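Local coordinates for protein sarcosine oxidase (Pyrococcus horikoshii, PDB 1Y56) that probably oxidises L-proline as the beta subunit of an L-proline dehydrogenase complex, holding FAD and also contacting a bound FMN, at residues S43-G48 with D147-T152; K224-I229 with T303-Y308. One frame throughout, in Å; residues are numbered along the deposited sequence.

Contact 1 of 2, residues S43-G48 with D147-T152; sequences STFRCG and DPFEAT. With FAD (flavin-adenine dinucleotide), chain I.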
loop_
_atom_site.group_PDB
_atom_site.type_symbol
_atom_site.label_atom_id
_atom_site.label_comp_id
_atom_site.label_asym_id
_atom_site.label_seq_id
_atom_site.Cartn_x
_atom_site.Cartn_y
_atom_site.Cartn_z
ATOM N N SER B 43 -25.016 19.997 -27.085
ATOM C CA SER B 43 -26.448 19.761 -27.295
ATOM C C SER B 43 -26.774 19.276 -28.713
ATOM O O SER B 43 -27.564 18.350 -28.895
ATOM C CB SER B 43 -27.265 21.001 -26.916
ATOM O OG SER B 43 -27.271 21.174 -25.505
ATOM N N THR B 44 -26.132 19.889 -29.702
ATOM C CA THR B 44 -26.206 19.450 -31.081
ATOM C C THR B 44 -25.964 17.938 -31.224
ATOM O O THR B 44 -26.577 17.269 -32.051
ATOM C CB THR B 44 -25.192 20.246 -31.911
ATOM O OG1 THR B 44 -25.435 21.645 -31.710
ATOM C CG2 THR B 44 -25.293 19.918 -33.403
ATOM N N PHE B 45 -25.081 17.400 -30.401
ATOM C CA PHE B 45 -24.803 15.983 -30.439
ATOM C C PHE B 45 -25.906 15.150 -29.791
ATOM O O PHE B 45 -26.016 13.955 -30.043
ATOM C CB PHE B 45 -23.468 15.708 -29.755
ATOM C CG PHE B 45 -22.859 14.406 -30.134
ATOM C CD1 PHE B 45 -22.233 14.252 -31.370
ATOM C CD2 PHE B 45 -22.911 13.322 -29.259
ATOM C CE1 PHE B 45 -21.657 13.022 -31.732
ATOM C CE2 PHE B 45 -22.344 12.092 -29.600
ATOM C CZ PHE B 45 -21.711 11.936 -30.840
ATOM N N ARG B 46 -26.716 15.789 -28.954
ATOM C CA ARG B 46 -27.738 15.091 -28.168
ATOM C C ARG B 46 -29.142 15.421 -28.667
ATOM O O ARG B 46 -30.151 14.921 -28.155
ATOM C CB ARG B 46 -27.573 15.451 -26.692
ATOM C CG ARG B 46 -26.411 14.746 -26.059
ATOM C CD ARG B 46 -25.584 15.658 -25.170
ATOM N NE ARG B 46 -24.297 15.037 -24.825
ATOM C CZ ARG B 46 -24.136 14.001 -23.988
ATOM N NH1 ARG B 46 -22.921 13.524 -23.758
ATOM N NH2 ARG B 46 -25.173 13.436 -23.378
ATOM N N CYS B 47 -29.163 16.236 -29.713
ATOM C CA CYS B 47 -30.346 16.862 -30.264
ATOM C C CYS B 47 -31.296 15.913 -30.985
ATOM O O CYS B 47 -30.878 14.895 -31.550
ATOM C CB CYS B 47 -29.873 17.923 -31.244
ATOM S SG CYS B 47 -31.187 18.856 -31.971
ATOM N N GLY B 48 -32.579 16.283 -30.976
ATOM C CA GLY B 48 -33.626 15.617 -31.763
ATOM C C GLY B 48 -33.474 15.945 -33.236
ATOM O O GLY B 48 -32.404 16.369 -33.675
ATOM N N ASP B 147 -30.500 15.166 -39.512
ATOM C CA ASP B 147 -29.573 14.722 -38.468
ATOM C C ASP B 147 -28.637 15.859 -38.049
ATOM O O ASP B 147 -27.811 16.317 -38.852
ATOM C CB ASP B 147 -28.770 13.495 -38.904
ATOM C CG ASP B 147 -27.826 12.994 -37.812
ATOM O OD1 ASP B 147 -26.612 13.320 -37.878
ATOM O OD2 ASP B 147 -28.297 12.288 -36.881
ATOM N N PRO B 148 -28.761 16.321 -36.784
ATOM C CA PRO B 148 -27.989 17.486 -36.378
ATOM C C PRO B 148 -26.493 17.284 -36.535
ATOM O O PRO B 148 -25.790 18.242 -36.854
ATOM C CB PRO B 148 -28.380 17.669 -34.911
ATOM C CG PRO B 148 -29.717 17.063 -34.827
ATOM C CD PRO B 148 -29.609 15.844 -35.679
ATOM N N PHE B 149 -26.005 16.059 -36.353
ATOM C CA PHE B 149 -24.567 15.833 -36.497
ATOM C C PHE B 149 -24.117 15.862 -37.950
ATOM O O PHE B 149 -23.137 16.532 -38.297
ATOM C CB PHE B 149 -24.088 14.545 -35.808
ATOM C CG PHE B 149 -22.595 14.497 -35.632
ATOM C CD1 PHE B 149 -21.838 13.508 -36.245
ATOM C CD2 PHE B 149 -21.938 15.497 -34.900
ATOM C CE1 PHE B 149 -20.453 13.487 -36.100
ATOM C CE2 PHE B 149 -20.564 15.483 -34.751
ATOM C CZ PHE B 149 -19.819 14.475 -35.349
ATOM N N GLU B 150 -24.842 15.133 -38.793
ATOM C CA GLU B 150 -24.601 15.162 -40.220
ATOM C C GLU B 150 -24.558 16.601 -40.731
ATOM O O GLU B 150 -23.591 16.996 -41.390
ATOM C CB GLU B 150 -25.672 14.377 -40.968
ATOM C CG GLU B 150 -25.181 13.908 -42.327
ATOM C CD GLU B 150 -26.288 13.521 -43.311
ATOM O OE1 GLU B 150 -27.442 13.226 -42.896
ATOM O OE2 GLU B 150 -25.985 13.508 -44.527
ATOM N N ALA B 151 -25.597 17.373 -40.405
ATOM C CA ALA B 151 -25.744 18.745 -40.883
ATOM C C ALA B 151 -24.655 19.701 -40.382
ATOM O O ALA B 151 -24.215 20.592 -41.106
ATOM C CB ALA B 151 -27.112 19.274 -40.529
ATOM N N THR B 152 -24.225 19.520 -39.140
ATOM C CA THR B 152 -23.201 20.378 -38.563
ATOM C C THR B 152 -21.855 20.125 -39.239
ATOM O O THR B 152 -21.177 21.067 -39.634
ATOM C CB THR B 152 -23.110 20.201 -37.031
ATOM O OG1 THR B 152 -24.399 20.424 -36.456
ATOM C CG2 THR B 152 -22.149 21.198 -36.434
HETATM P PA FAD I . -24.210 23.551 -28.503
HETATM O O1A FAD I . -24.174 23.107 -27.071
HETATM O O2A FAD I . -24.510 22.525 -29.564
HETATM O O5B FAD I . -22.841 24.322 -28.829
HETATM C C5B FAD I . -22.155 25.059 -27.830
HETATM C C4B FAD I . -20.704 24.624 -27.891
HETATM O O4B FAD I . -19.905 25.560 -27.178
HETATM C C3B FAD I . -20.463 23.258 -27.253
HETATM O O3B FAD I . -20.032 22.323 -28.255
HETATM C C2B FAD I . -19.390 23.511 -26.207
HETATM O O2B FAD I . -18.313 22.588 -26.242
HETATM C C1B FAD I . -18.823 24.847 -26.602
HETATM N N9A FAD I . -18.223 25.551 -25.449
HETATM C C8A FAD I . -18.745 25.729 -24.221
HETATM N N7A FAD I . -17.844 26.407 -23.471
HETATM C C5A FAD I . -16.764 26.646 -24.241
HETATM C C6A FAD I . -15.553 27.298 -24.034
HETATM N N6A FAD I . -15.270 27.861 -22.833
HETATM N N1A FAD I . -14.661 27.366 -25.042
HETATM C C2A FAD I . -14.921 26.816 -26.247
HETATM N N3A FAD I . -16.082 26.182 -26.480
HETATM C C4A FAD I . -17.012 26.098 -25.490
HETATM N N1 FAD I . -33.463 21.721 -31.273
HETATM C C2 FAD I . -34.203 21.709 -32.397
HETATM O O2 FAD I . -34.200 22.719 -33.124
HETATM N N3 FAD I . -34.946 20.646 -32.763
HETATM C C4 FAD I . -34.991 19.517 -32.030
HETATM O O4 FAD I . -35.682 18.535 -32.393
HETATM C C4X FAD I . -34.266 19.452 -30.847
HETATM N N5 FAD I . -34.262 18.355 -30.048
HETATM C C5X FAD I . -33.526 18.335 -28.905
HETATM C C6 FAD I . -33.547 17.182 -28.110
HETATM C C7 FAD I . -32.797 17.122 -26.931
HETATM C C7M FAD I . -32.832 15.870 -26.083
HETATM C C8 FAD I . -32.026 18.231 -26.553
HETATM C C8M FAD I . -31.215 18.226 -25.316
HETATM C C9 FAD I . -32.004 19.380 -27.341
HETATM C C9A FAD I . -32.744 19.446 -28.522
HETATM N N10 FAD I . -32.704 20.571 -29.267
HETATM C C10 FAD I . -33.456 20.644 -30.464
HETATM C "C1'" FAD I . -31.908 21.712 -28.829
HETATM C "C2'" FAD I . -30.682 21.873 -29.688
HETATM O "O2'" FAD I . -29.823 20.774 -29.412
HETATM C "C3'" FAD I . -29.982 23.149 -29.279
HETATM O "O3'" FAD I . -30.900 24.246 -29.367
HETATM C "C4'" FAD I . -28.792 23.395 -30.188
HETATM O "O4'" FAD I . -27.870 22.291 -30.153
HETATM C "C5'" FAD I . -28.063 24.662 -29.781
HETATM O "O5'" FAD I . -26.863 24.662 -30.541
HETATM P P FAD I . -25.634 25.517 -30.019
HETATM O O1P FAD I . -26.174 26.862 -29.606
HETATM O O2P FAD I . -24.551 25.390 -31.052
HETATM O O3P FAD I . -25.282 24.735 -28.654
#
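Thr44 and Phe45, in the short, weakly bonded helix 43-46, run past Pro148 and Phe149 in the first turn of helix 148-161, with the CA atoms of Thr44 and Pro148 5.9 Å apart. Asp147 caps that helix: its OD1 accepts from Glu150 N through the anti lone pair (2.7 Å, N-H...O 169°). The Pro148 ring packs against the turn of 43-48, its CB against Thr44 O and its CG 3.7 Å from Cys47 SG. Phe45, with CG anti to the backbone N (chi1 -160°), directs its CD1-CE1 edge at the face of Phe149, a T-shaped pair with centroids 5.3 Å apart and planes at 85°. Ser43, Thr44, Arg46, Cys47 and Gly48 belong to the FAD site of this Rossmann-type oxidoreductase: Ser43 N donates to pyrophosphate oxygen O1A and Thr44 N to O2A, with Thr44 N 3.1 Å from O2A. Thr44 divides its branches. OG1, anti to the carbonyl carbon, donates to FAD O2A and accepts from FAD O4' (3.0 Å) and from Ile15 N, while CG2 faces Thr152 OG1. A valine in its place would probably leave O4' and the Ile15 amide without their acceptor and weaken the hold on the pyrophosphate. Thr152 OG1 turns back to Pro148 O, which also receives Thr152 N from the opposite face of its carbonyl plane. Cys47 SG meanwhile lies 3.3 Å from flavin atom C10.

Contact 2 of 2, residues K224-I229 with T303-Y308; sequences KHQAVI and TWAGYY. With FMN (flavin mononucleotide), chain E.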
loop_
_atom_site.group_PDB
_atom_site.type_symbol
_atom_site.label_atom_id
_atom_site.label_comp_id
_atom_site.label_asym_id
_atom_site.label_seq_id
_atom_site.Cartn_x
_atom_site.Cartn_y
_atom_site.Cartn_z
ATOM N N LYS B 224 -31.898 19.784 -17.755
ATOM C CA LYS B 224 -31.785 18.437 -18.234
ATOM C C LYS B 224 -33.065 18.017 -18.917
ATOM O O LYS B 224 -34.093 17.884 -18.270
ATOM C CB LYS B 224 -31.468 17.493 -17.085
ATOM C CG LYS B 224 -30.982 16.139 -17.560
ATOM C CD LYS B 224 -30.259 15.379 -16.463
ATOM C CE LYS B 224 -31.209 14.571 -15.592
ATOM N NZ LYS B 224 -30.405 13.686 -14.708
ATOM N N HIS B 225 -32.993 17.844 -20.236
ATOM C CA HIS B 225 -34.037 17.142 -21.005
ATOM C C HIS B 225 -33.533 15.772 -21.458
ATOM O O HIS B 225 -32.322 15.526 -21.454
ATOM C CB HIS B 225 -34.568 17.998 -22.158
ATOM C CG HIS B 225 -35.558 19.034 -21.709
ATOM N ND1 HIS B 225 -35.181 20.188 -21.047
ATOM C CD2 HIS B 225 -36.912 19.070 -21.784
ATOM C CE1 HIS B 225 -36.259 20.897 -20.753
ATOM N NE2 HIS B 225 -37.321 20.243 -21.191
ATOM N N GLN B 226 -34.451 14.872 -21.789
ATOM C CA GLN B 226 -34.076 13.493 -22.096
ATOM C C GLN B 226 -34.713 12.940 -23.370
ATOM O O GLN B 226 -35.715 13.466 -23.868
ATOM C CB GLN B 226 -34.373 12.571 -20.909
ATOM C CG GLN B 226 -33.505 12.832 -19.672
ATOM C CD GLN B 226 -33.771 11.839 -18.554
ATOM O OE1 GLN B 226 -33.413 10.665 -18.657
ATOM N NE2 GLN B 226 -34.408 12.300 -17.481
ATOM N N ALA B 227 -34.119 11.881 -23.909
ATOM C CA ALA B 227 -34.669 11.227 -25.087
ATOM C C ALA B 227 -34.553 9.714 -25.001
ATOM O O ALA B 227 -33.761 9.178 -24.223
ATOM C CB ALA B 227 -34.023 11.765 -26.377
ATOM N N VAL B 228 -35.371 9.037 -25.800
ATOM C CA VAL B 228 -35.336 7.587 -25.928
ATOM C C VAL B 228 -35.136 7.211 -27.400
ATOM O O VAL B 228 -35.446 7.990 -28.299
ATOM C CB VAL B 228 -36.622 6.958 -25.345
ATOM C CG1 VAL B 228 -37.839 7.370 -26.153
ATOM C CG2 VAL B 228 -36.507 5.450 -25.247
ATOM N N ILE B 229 -34.580 6.033 -27.642
ATOM C CA ILE B 229 -34.536 5.476 -28.988
ATOM C C ILE B 229 -35.026 4.031 -28.923
ATOM O O ILE B 229 -34.650 3.278 -28.019
ATOM C CB ILE B 229 -33.108 5.572 -29.627
ATOM C CG1 ILE B 229 -33.123 5.115 -31.080
ATOM C CG2 ILE B 229 -32.060 4.757 -28.827
ATOM C CD1 ILE B 229 -33.900 6.008 -31.960
ATOM N N THR B 303 -31.397 5.312 -23.604
ATOM C CA THR B 303 -31.970 6.586 -23.214
ATOM C C THR B 303 -30.792 7.527 -22.993
ATOM O O THR B 303 -29.736 7.075 -22.550
ATOM C CB THR B 303 -32.731 6.406 -21.907
ATOM O OG1 THR B 303 -34.009 5.831 -22.193
ATOM C CG2 THR B 303 -32.947 7.719 -21.208
ATOM N N TRP B 304 -30.944 8.812 -23.316
ATOM C CA TRP B 304 -29.891 9.783 -23.006
ATOM C C TRP B 304 -30.425 11.159 -22.582
ATOM O O TRP B 304 -31.640 11.368 -22.530
ATOM C CB TRP B 304 -28.893 9.908 -24.161
ATOM C CG TRP B 304 -29.446 10.576 -25.359
ATOM C CD1 TRP B 304 -29.295 11.880 -25.707
ATOM C CD2 TRP B 304 -30.238 9.976 -26.373
ATOM N NE1 TRP B 304 -29.955 12.135 -26.877
ATOM C CE2 TRP B 304 -30.543 10.978 -27.310
ATOM C CE3 TRP B 304 -30.726 8.680 -26.583
ATOM C CZ2 TRP B 304 -31.307 10.731 -28.446
ATOM C CZ3 TRP B 304 -31.491 8.436 -27.701
ATOM C CH2 TRP B 304 -31.771 9.456 -28.623
ATOM N N ALA B 305 -29.509 12.079 -22.276
ATOM C CA ALA B 305 -29.866 13.420 -21.833
ATOM C C ALA B 305 -29.031 14.509 -22.514
ATOM O O ALA B 305 -27.957 14.243 -23.065
ATOM C CB ALA B 305 -29.731 13.527 -20.318
ATOM N N GLY B 306 -29.535 15.741 -22.454
ATOM C CA GLY B 306 -28.837 16.899 -22.994
ATOM C C GLY B 306 -29.412 18.175 -22.414
ATOM O O GLY B 306 -30.447 18.159 -21.725
ATOM N N TYR B 307 -28.746 19.286 -22.703
ATOM C CA TYR B 307 -29.152 20.575 -22.168
ATOM C C TYR B 307 -30.175 21.281 -23.051
ATOM O O TYR B 307 -30.027 21.330 -24.271
ATOM C CB TYR B 307 -27.937 21.490 -22.017
ATOM C CG TYR B 307 -26.781 20.898 -21.257
ATOM C CD1 TYR B 307 -26.987 20.061 -20.159
ATOM C CD2 TYR B 307 -25.474 21.205 -21.612
ATOM C CE1 TYR B 307 -25.913 19.526 -19.456
ATOM C CE2 TYR B 307 -24.401 20.684 -20.921
ATOM C CZ TYR B 307 -24.624 19.844 -19.846
ATOM O OH TYR B 307 -23.547 19.329 -19.158
ATOM N N TYR B 308 -31.222 21.814 -22.438
ATOM C CA TYR B 308 -31.898 22.944 -23.032
ATOM C C TYR B 308 -31.206 24.118 -22.354
ATOM O O TYR B 308 -30.988 24.090 -21.141
ATOM C CB TYR B 308 -33.374 22.955 -22.658
ATOM C CG TYR B 308 -34.328 22.141 -23.518
ATOM C CD1 TYR B 308 -33.882 21.090 -24.345
ATOM C CD2 TYR B 308 -35.709 22.403 -23.464
ATOM C CE1 TYR B 308 -34.798 20.335 -25.113
ATOM C CE2 TYR B 308 -36.624 21.666 -24.207
ATOM C CZ TYR B 308 -36.174 20.636 -25.032
ATOM O OH TYR B 308 -37.115 19.930 -25.759
HETATM N N1 FMN E . -28.186 5.359 -29.229
HETATM C C2 FMN E . -28.329 4.055 -29.562
HETATM O O2 FMN E . -27.959 3.165 -28.761
HETATM N N3 FMN E . -28.865 3.696 -30.745
HETATM C C4 FMN E . -29.268 4.637 -31.622
HETATM O O4 FMN E . -29.762 4.293 -32.717
HETATM C C4A FMN E . -29.132 5.994 -31.302
HETATM N N5 FMN E . -29.527 6.967 -32.168
HETATM C C5A FMN E . -29.404 8.290 -31.878
HETATM C C6 FMN E . -29.829 9.245 -32.809
HETATM C C7 FMN E . -29.711 10.610 -32.539
HETATM C C7M FMN E . -30.186 11.592 -33.589
HETATM C C8 FMN E . -29.158 11.015 -31.315
HETATM C C8M FMN E . -29.007 12.447 -30.959
HETATM C C9 FMN E . -28.729 10.063 -30.386
HETATM C C9A FMN E . -28.851 8.696 -30.656
HETATM N N10 FMN E . -28.423 7.697 -29.739
HETATM C C10 FMN E . -28.574 6.335 -30.070
HETATM C "C1'" FMN E . -27.863 8.042 -28.442
HETATM C "C2'" FMN E . -26.377 8.276 -28.509
HETATM O "O2'" FMN E . -25.740 7.163 -27.857
HETATM C "C3'" FMN E . -26.142 9.654 -27.864
HETATM O "O3'" FMN E . -25.089 10.387 -28.515
HETATM C "C4'" FMN E . -25.837 9.517 -26.407
HETATM O "O4'" FMN E . -26.195 8.505 -25.816
HETATM C "C5'" FMN E . -25.088 10.620 -25.690
HETATM O "O5'" FMN E . -23.944 10.049 -25.063
HETATM P P FMN E . -24.023 9.475 -23.559
HETATM O O1P FMN E . -24.037 10.727 -22.721
HETATM O O2P FMN E . -22.787 8.622 -23.442
HETATM O O3P FMN E . -25.295 8.684 -23.450
#
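Four backbone hydrogen bonds join His225 to Gly306 and Ala227 to Trp304, two for each pair, making strands 221-230 and 299-310 antiparallel neighbours in the large mixed sheet of this FAD-dependent oxidoreductase. His225 N lies 3.0 Å from Gly306 O, and Ala227 N 2.9 Å from Trp304 O. Gln226-Ala305, between them, and Val228-Thr303, beyond Ala227-Trp304, are non-hydrogen-bonded pairs; there the CA atoms of Ala305, Gln226 and Thr303 approach carbonyl oxygens across the gap. The short segments run at 147° to each other, a marked twist.

Lys224, Gln226, Val228, Thr303 and Ala305 share one face of the sheet. Lys224 lays CG beside Ala305 CB, 4.0 Å away, and bends at chi3 before its NZ makes a salt bridge with Asp273. Gln226 packs its CG on the same Ala305 CB and passes its amide oxygen to Thr277 N; helix 278-291 covers Val228 and Thr303.

His225, Ala227 and Trp304 point to the other face. The rings of His225 and Tyr308 stack face to face, planes 12° apart, and His225 CB also rests over the Tyr308 ring. Trp304 has CG between its backbone N and carbonyl carbon (chi1 70°), which swings the indole back across the strand pair. Ala227 CB makes a CH-pi contact over one face of its six-membered ring, 3.8 Å from the centroid, and Ile229 CB meets the rim in plane at CZ3. NE1 is taken by Arg46 O. Against the opposite indole face lies the FMN, its C9 3.3 Å from Trp304 CZ2 and its ribityl C1' near CE3.

Overall arrangement
The two contacts, with centres about 13 Å apart, meet directly through the helix 43-46 and the strand 299-310. Arg46 NH2 lies 2.9 Å from Ala305 O and Ser43 OG lies 3.0 Å from Tyr307 O, both probable hydrogen bonds. Arg46 NH2 also forms a salt bridge with the FMN phosphate, tying the turn of contact 1 to the cofactor that lies against the Trp304 indole of contact 2. Both contacts touch both flavins: contact 1 holds the FAD pyrophosphate through Ser43 and Thr44, and the side chain of Phe45 comes within about 3 Å of FMN, nearest atoms, while 303-308 reaches FAD through Gly306, Tyr307 and Tyr308.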